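Local coordinates for N-alpha-acetyltransferase (Sulfolobus solfataricus P2, PDB 4R3L), which transfers the acetyl group of acetyl-CoA to the free alpha-amino group at protein N-termini, preferring those that begin with serine, at residues Ile26-Leu31 / Asn60-Tyr65. Numbering follows the deposited sequence.
Sequences IKINRL and NSVVGY
I28 sends its side chain from helix 22-32 onto the backbone of strand 61-72; I28 CA and G64 CA, 7.2 Å apart, are the closest CA pair between the two segments. From CB, which lies 4.2 Å from Y65 CE2, the chain forks. CG2, anti to the backbone N, meets the edge of the Y65 ring near its plane, 3.9 Å from CE2. The other branch runs through CG1 to an extended CD1, which rests 3.7 Å from V62 CG1, touches V62 O and lies against the peptide joining V63 to G64. A branched, wholly apolar residue suits this buried place because it covers ring and backbone at once.

Y65 runs antiparallel alongside I28, its ring reaching toward the helix and its hydroxyl lying beside N29. There N29 ND2 donates to Y65 OH at 3.1 Å, a bent bond (138° at the hydrogen) with the oxygen tilted from the amide plane; amide and ring planes stand 60° apart. S91 on strand 83-94 also hydrogen-bonds Y65 OH, while ND2 has a second acceptor in the main-chain carbonyl of E35, in the loop that carries this residue important for substrate specificity. R30 NH1 donates to N29 OD1 at 3.0 Å, so both ends of the amide are engaged and its rotation is fixed. Asparagine thus links the buried phenol to that loop. The axes of helix segment 26-31 and strand segment 61-65 approach to 8.7 Å and cross at -57°: the first helix of the GNAT fold lies against the mixed beta-sheet, here over strand 61-72, beside the acetyl-CoA-binding A93.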
loop_
_atom_site.group_PDB
_atom_site.type_symbol
_atom_site.label_atom_id
_atom_site.label_comp_id
_atom_site.label_asym_id
_atom_site.label_seq_id
_atom_site.Cartn_x
_atom_site.Cartn_y
_atom_site.Cartn_z
ATOM N N ILE A 26 12.867 -4.559 3.078
ATOM C CA ILE A 26 13.006 -4.199 4.478
ATOM C C ILE A 26 13.904 -2.979 4.622
ATOM O O ILE A 26 13.586 -2.066 5.375
ATOM C CB ILE A 26 13.571 -5.387 5.320
ATOM C CG1 ILE A 26 12.555 -6.530 5.361
ATOM C CG2 ILE A 26 13.926 -4.932 6.731
ATOM C CD1 ILE A 26 13.024 -7.740 6.186
ATOM N N LYS A 27 15.009 -2.963 3.886
ATOM C CA LYS A 27 15.912 -1.822 3.890
ATOM C C LYS A 27 15.187 -0.531 3.543
ATOM O O LYS A 27 15.337 0.481 4.227
ATOM C CB LYS A 27 17.058 -2.040 2.903
ATOM C CG LYS A 27 17.876 -0.778 2.625
ATOM C CD LYS A 27 18.630 -0.867 1.298
ATOM C CE LYS A 27 18.346 0.354 0.424
ATOM N NZ LYS A 27 19.236 0.404 -0.775
ATOM N N ILE A 28 14.404 -0.571 2.469
ATOM C CA ILE A 28 13.612 0.581 2.047
ATOM C C ILE A 28 12.638 1.006 3.141
ATOM O O ILE A 28 12.498 2.186 3.469
ATOM C CB ILE A 28 12.830 0.261 0.756
ATOM C CG1 ILE A 28 13.807 0.032 -0.401
ATOM C CG2 ILE A 28 11.860 1.389 0.425
ATOM C CD1 ILE A 28 13.159 -0.532 -1.655
ATOM N N ASN A 29 11.966 0.022 3.717
ATOM C CA ASN A 29 11.003 0.275 4.768
ATOM C C ASN A 29 11.682 0.946 5.970
ATOM O O ASN A 29 11.178 1.935 6.511
ATOM C CB ASN A 29 10.337 -1.045 5.160
ATOM C CG ASN A 29 9.447 -0.922 6.370
ATOM O OD1 ASN A 29 9.820 -1.338 7.463
ATOM N ND2 ASN A 29 8.248 -0.386 6.178
ATOM N N ARG A 30 12.840 0.416 6.357
ATOM C CA ARG A 30 13.587 0.957 7.490
ATOM C C ARG A 30 13.997 2.406 7.245
ATOM O O ARG A 30 13.967 3.225 8.161
ATOM C CB ARG A 30 14.824 0.103 7.783
ATOM C CG ARG A 30 14.524 -1.343 8.185
ATOM C CD ARG A 30 13.541 -1.450 9.348
ATOM N NE ARG A 30 13.489 -2.811 9.899
ATOM C CZ ARG A 30 12.468 -3.654 9.750
ATOM N NH1 ARG A 30 11.381 -3.295 9.063
ATOM N NH2 ARG A 30 12.535 -4.866 10.291
ATOM N N LEU A 31 14.338 2.729 6.001
ATOM C CA LEU A 31 14.791 4.074 5.654
ATOM C C LEU A 31 13.672 5.097 5.447
ATOM O O LEU A 31 13.899 6.302 5.577
ATOM C CB LEU A 31 15.642 4.025 4.386
ATOM C CG LEU A 31 17.046 3.434 4.512
ATOM C CD1 LEU A 31 17.666 3.239 3.137
ATOM C CD2 LEU A 31 17.913 4.336 5.363
ATOM N N ASN A 60 18.422 -3.723 -11.801
ATOM C CA ASN A 60 18.503 -4.888 -10.917
ATOM C C ASN A 60 18.356 -4.597 -9.415
ATOM O O ASN A 60 18.475 -5.512 -8.602
ATOM C CB ASN A 60 19.821 -5.639 -11.152
ATOM C CG ASN A 60 20.128 -5.838 -12.623
ATOM O OD1 ASN A 60 19.355 -5.433 -13.493
ATOM N ND2 ASN A 60 21.269 -6.458 -12.910
ATOM N N SER A 61 18.108 -3.346 -9.036
ATOM C CA SER A 61 17.864 -3.024 -7.623
ATOM C C SER A 61 16.393 -2.698 -7.353
ATOM O O SER A 61 15.741 -2.056 -8.162
ATOM C CB SER A 61 18.732 -1.840 -7.174
ATOM O OG SER A 61 20.096 -2.206 -7.070
ATOM N N VAL A 62 15.875 -3.135 -6.207
ATOM C CA VAL A 62 14.529 -2.726 -5.791
ATOM C C VAL A 62 14.587 -1.301 -5.265
ATOM O O VAL A 62 15.387 -1.003 -4.381
ATOM C CB VAL A 62 13.960 -3.664 -4.705
ATOM C CG1 VAL A 62 12.614 -3.169 -4.211
ATOM C CG2 VAL A 62 13.849 -5.094 -5.232
ATOM N N VAL A 63 13.758 -0.410 -5.806
ATOM C CA VAL A 63 13.744 0.969 -5.339
ATOM C C VAL A 63 12.398 1.379 -4.737
ATOM O O VAL A 63 12.248 2.492 -4.234
ATOM C CB VAL A 63 14.090 1.952 -6.472
ATOM C CG1 VAL A 63 15.501 1.688 -6.968
ATOM C CG2 VAL A 63 13.063 1.839 -7.615
ATOM N N GLY A 64 11.421 0.482 -4.779
ATOM C CA GLY A 64 10.117 0.781 -4.216
ATOM C C GLY A 64 9.286 -0.472 -4.127
ATOM O O GLY A 64 9.616 -1.468 -4.766
ATOM N N TYR A 65 8.224 -0.447 -3.322
ATOM C CA TYR A 65 7.377 -1.623 -3.231
ATOM C C TYR A 65 5.997 -1.236 -2.766
ATOM O O TYR A 65 5.799 -0.151 -2.205
ATOM C CB TYR A 65 7.991 -2.662 -2.269
ATOM C CG TYR A 65 7.923 -2.212 -0.833
ATOM C CD1 TYR A 65 6.840 -2.544 -0.034
ATOM C CD2 TYR A 65 8.934 -1.432 -0.279
ATOM C CE1 TYR A 65 6.768 -2.118 1.286
ATOM C CE2 TYR A 65 8.867 -0.994 1.038
ATOM C CZ TYR A 65 7.777 -1.329 1.808
ATOM O OH TYR A 65 7.707 -0.912 3.124
#